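Local coordinates for penicillin binding protein 2X (Streptococcus thermophilus, PDB 5U47) that probably cross-links the peptides of adjacent glycan strands in septal peptidoglycan as a transpeptidase of the divisome, and is the kind of enzyme that beta-lactams acylate, at residues 53-58 and 102-107. The protein carries 1 engineered substitution. Residues are numbered along the deposited sequence; the frame is centred on the assembly and turned at random.
Sequences YAIVST and AYQVSF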
ATOM      1  N   TYR A  53     -30.315 -12.352  25.639  1.00 43.47           N
ATOM      2  CA  TYR A  53     -31.048 -11.523  26.598  1.00 45.16           C
ATOM      3  C   TYR A  53     -32.364 -12.176  26.956  1.00 44.45           C
ATOM      4  O   TYR A  53     -32.891 -12.993  26.198  1.00 44.04           O
ATOM      5  CB  TYR A  53     -31.345 -10.139  26.018  1.00 45.20           C
ATOM      6  CG  TYR A  53     -30.110  -9.345  25.707  1.00 45.07           C
ATOM      7  CD1 TYR A  53     -29.445  -9.509  24.488  1.00 44.40           C
ATOM      8  CD2 TYR A  53     -29.605  -8.425  26.616  1.00 44.69           C
ATOM      9  CE1 TYR A  53     -28.301  -8.789  24.193  1.00 44.84           C
ATOM     10  CE2 TYR A  53     -28.464  -7.696  26.330  1.00 46.18           C
ATOM     11  CZ  TYR A  53     -27.810  -7.883  25.116  1.00 45.91           C
ATOM     12  OH  TYR A  53     -26.669  -7.162  24.824  1.00 45.31           O
ATOM     13  N   ALA A  54     -32.891 -11.803  28.116  1.00 45.62           N
ATOM     14  CA  ALA A  54     -34.177 -12.316  28.590  1.00 46.43           C
ATOM     15  C   ALA A  54     -35.020 -11.145  29.082  1.00 46.74           C
ATOM     16  O   ALA A  54     -34.596 -10.405  29.967  1.00 47.89           O
ATOM     17  CB  ALA A  54     -33.970 -13.348  29.700  1.00 47.67           C
ATOM     18  N   ILE A  55     -36.185 -10.944  28.467  1.00 46.10           N
ATOM     19  CA  ILE A  55     -37.086  -9.884  28.900  1.00 48.15           C
ATOM     20  C   ILE A  55     -37.984 -10.468  29.995  1.00 48.06           C
ATOM     21  O   ILE A  55     -38.742 -11.414  29.743  1.00 45.73           O
ATOM     22  CB  ILE A  55     -37.928  -9.319  27.747  1.00 48.15           C
ATOM     23  CG1 ILE A  55     -37.021  -8.580  26.760  1.00 47.58           C
ATOM     24  CG2 ILE A  55     -39.011  -8.379  28.299  1.00 49.45           C
ATOM     25  CD1 ILE A  55     -37.758  -8.034  25.554  1.00 48.83           C
ATOM     26  N   VAL A  56     -37.877  -9.899  31.196  1.00 49.53           N
ATOM     27  CA  VAL A  56     -38.643 -10.367  32.374  1.00 51.38           C
ATOM     28  C   VAL A  56     -39.758  -9.428  32.824  1.00 53.53           C
ATOM     29  O   VAL A  56     -40.549  -9.801  33.697  1.00 56.09           O
ATOM     30  CB  VAL A  56     -37.708 -10.618  33.588  1.00 52.81           C
ATOM     31  CG1 VAL A  56     -36.729 -11.750  33.283  1.00 52.09           C
ATOM     32  CG2 VAL A  56     -36.957  -9.344  34.003  1.00 52.33           C
ATOM     33  N   SER A  57     -39.825  -8.219  32.250  1.00 53.91           N
ATOM     34  CA  SER A  57     -40.855  -7.247  32.647  1.00 55.89           C
ATOM     35  C   SER A  57     -42.264  -7.772  32.423  1.00 54.06           C
ATOM     36  O   SER A  57     -42.591  -8.237  31.326  1.00 51.66           O
ATOM     37  CB  SER A  57     -40.715  -5.935  31.865  1.00 57.50           C
ATOM     38  OG  SER A  57     -41.726  -5.017  32.248  1.00 57.03           O
ATOM     39  N   THR A  58     -43.101  -7.683  33.462  1.00 53.30           N
ATOM     40  CA  THR A  58     -44.494  -8.106  33.355  1.00 52.04           C
ATOM     41  C   THR A  58     -45.300  -7.142  32.456  1.00 51.45           C
ATOM     42  O   THR A  58     -46.459  -7.424  32.098  1.00 51.22           O
ATOM     43  CB  THR A  58     -45.153  -8.273  34.748  1.00 53.07           C
ATOM     44  OG1 THR A  58     -45.025  -7.063  35.500  1.00 53.11           O
ATOM     45  CG2 THR A  58     -44.486  -9.401  35.512  1.00 52.59           C
ATOM     46  N   ALA A 102     -35.705  -4.772  36.762  1.00 70.79           N
ATOM     47  CA  ALA A 102     -35.127  -4.985  35.432  1.00 67.19           C
ATOM     48  C   ALA A 102     -36.186  -5.283  34.373  1.00 64.73           C
ATOM     49  O   ALA A 102     -37.206  -5.933  34.658  1.00 64.90           O
ATOM     50  CB  ALA A 102     -34.119  -6.121  35.479  1.00 67.49           C
ATOM     51  N   TYR A 103     -35.933  -4.809  33.152  1.00 59.70           N
ATOM     52  CA  TYR A 103     -36.840  -5.029  32.036  1.00 56.61           C
ATOM     53  C   TYR A 103     -36.292  -6.221  31.254  1.00 53.48           C
ATOM     54  O   TYR A 103     -36.953  -7.265  31.122  1.00 51.49           O
ATOM     55  CB  TYR A 103     -36.949  -3.774  31.151  1.00 57.25           C
ATOM     56  CG  TYR A 103     -38.246  -3.709  30.356  1.00 58.66           C
ATOM     57  CD1 TYR A 103     -38.476  -4.564  29.278  1.00 58.45           C
ATOM     58  CD2 TYR A 103     -39.251  -2.787  30.692  1.00 61.51           C
ATOM     59  CE1 TYR A 103     -39.669  -4.508  28.555  1.00 59.15           C
ATOM     60  CE2 TYR A 103     -40.446  -2.724  29.975  1.00 60.88           C
ATOM     61  CZ  TYR A 103     -40.654  -3.587  28.905  1.00 60.25           C
ATOM     62  OH  TYR A 103     -41.830  -3.543  28.175  1.00 61.12           O
ATOM     63  N   GLN A 104     -35.065  -6.057  30.770  1.00 49.34           N
ATOM     64  CA  GLN A 104     -34.365  -7.077  30.027  1.00 48.38           C
ATOM     65  C   GLN A 104     -33.019  -7.281  30.693  1.00 47.89           C
ATOM     66  O   GLN A 104     -32.332  -6.311  31.011  1.00 46.55           O
ATOM     67  CB  GLN A 104     -34.160  -6.616  28.579  1.00 46.54           C
ATOM     68  CG  GLN A 104     -33.601  -7.681  27.650  1.00 45.61           C
ATOM     69  CD  GLN A 104     -33.480  -7.189  26.211  1.00 44.33           C
ATOM     70  OE1 GLN A 104     -32.960  -6.102  25.962  1.00 43.18           O
ATOM     71  NE2 GLN A 104     -33.945  -7.998  25.261  1.00 43.03           N
ATOM     72  N   VAL A 105     -32.641  -8.540  30.883  1.00 48.70           N
ATOM     73  CA  VAL A 105     -31.371  -8.864  31.514  1.00 50.92           C
ATOM     74  C   VAL A 105     -30.476  -9.684  30.580  1.00 50.68           C
ATOM     75  O   VAL A 105     -30.961 -10.357  29.655  1.00 48.57           O
ATOM     76  CB  VAL A 105     -31.584  -9.623  32.843  1.00 53.51           C
ATOM     77  CG1 VAL A 105     -32.554  -8.847  33.733  1.00 55.04           C
ATOM     78  CG2 VAL A 105     -32.103 -11.042  32.602  1.00 55.04           C
ATOM     79  N   SER A 106     -29.173  -9.612  30.839  1.00 50.58           N
ATOM     80  CA  SER A 106     -28.164 -10.346  30.079  1.00 50.59           C
ATOM     81  C   SER A 106     -27.574 -11.443  30.976  1.00 50.37           C
ATOM     82  O   SER A 106     -28.027 -11.633  32.105  1.00 52.40           O
ATOM     83  CB  SER A 106     -27.094  -9.386  29.552  1.00 51.70           C
ATOM     84  OG  SER A 106     -26.484  -8.675  30.610  1.00 56.08           O
ATOM     85  N   PHE A 107     -26.568 -12.159  30.482  1.00 47.97           N
ATOM     86  CA  PHE A 107     -26.014 -13.293  31.216  1.00 49.51           C
ATOM     87  C   PHE A 107     -24.483 -13.360  31.226  1.00 50.26           C
ATOM     88  O   PHE A 107     -23.904 -14.452  31.244  1.00 50.25           O
ATOM     89  CB  PHE A 107     -26.634 -14.591  30.662  1.00 49.25           C
ATOM     90  CG  PHE A 107     -28.123 -14.681  30.871  1.00 49.20           C
ATOM     91  CD1 PHE A 107     -29.011 -14.148  29.936  1.00 49.02           C
ATOM     92  CD2 PHE A 107     -28.640 -15.274  32.012  1.00 49.84           C
ATOM     93  CE1 PHE A 107     -30.382 -14.216  30.142  1.00 49.85           C
ATOM     94  CE2 PHE A 107     -30.007 -15.341  32.220  1.00 50.76           C
ATOM     95  CZ  PHE A 107     -30.882 -14.816  31.286  1.00 50.00           C
TER
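Ala54 and Val105 exchange two backbone hydrogen bonds, Ala54 N to Val105 O and Val105 N to Ala54 O, both 2.9 Å, which defines an antiparallel hydrogen-bonded pair; Ile55 and Gln104 form the neighbouring non-hydrogen-bonded pair. Beyond them Tyr103 O accepts twice, from Val56 N at 2.8 Å, nearly along the C=O axis, and from Ser57 N at 3.2 Å, in the carbonyl plane on a lone pair. This shared acceptor marks where regular pairing stops, since the next donor along 53-58 turns back to the same oxygen.

The one CH-pi contact lies at this end. Ser57 CB sits 3.4 Å from the centroid of the Tyr103 ring, only 3° off its normal, over one face. Ser57 OG, anti to its own N, leans across the CE2 side of that face and also accepts from Ser59 N. Ile55 and Tyr103 extend alongside each other in the same direction, and Ile55 CG2 comes within 3.9 Å of Tyr103 CE1.

On the face holding Ile55 and Gln104, the glutamine reaches out fully extended through CG (chi1 -172°), placing NE2 3.5 Å from Tyr53 CB and equally close to Ile55 CG1. Its amide is inclined 38° to the Tyr53 ring, and NE2 is hydrogen-bonded to Leu203 O.

Apolar packing occupies the other face. Ala54 CB meets the Phe107 ring at its edge, in plane, 3.7 Å from CE1, and lies beside Val105; Leu97 of helix 90-97 touches both Ala54 and Phe107. Strand 42-55 also pairs with strand 134-143, so the short strand 104-105, entered after two helices, adds to 42-55 as an antiparallel partner in a larger mixed sheet, with helix 90-97 packed on the face of Ala54 and Val105, within the dimerisation-domain family region of this penicillin-binding protein.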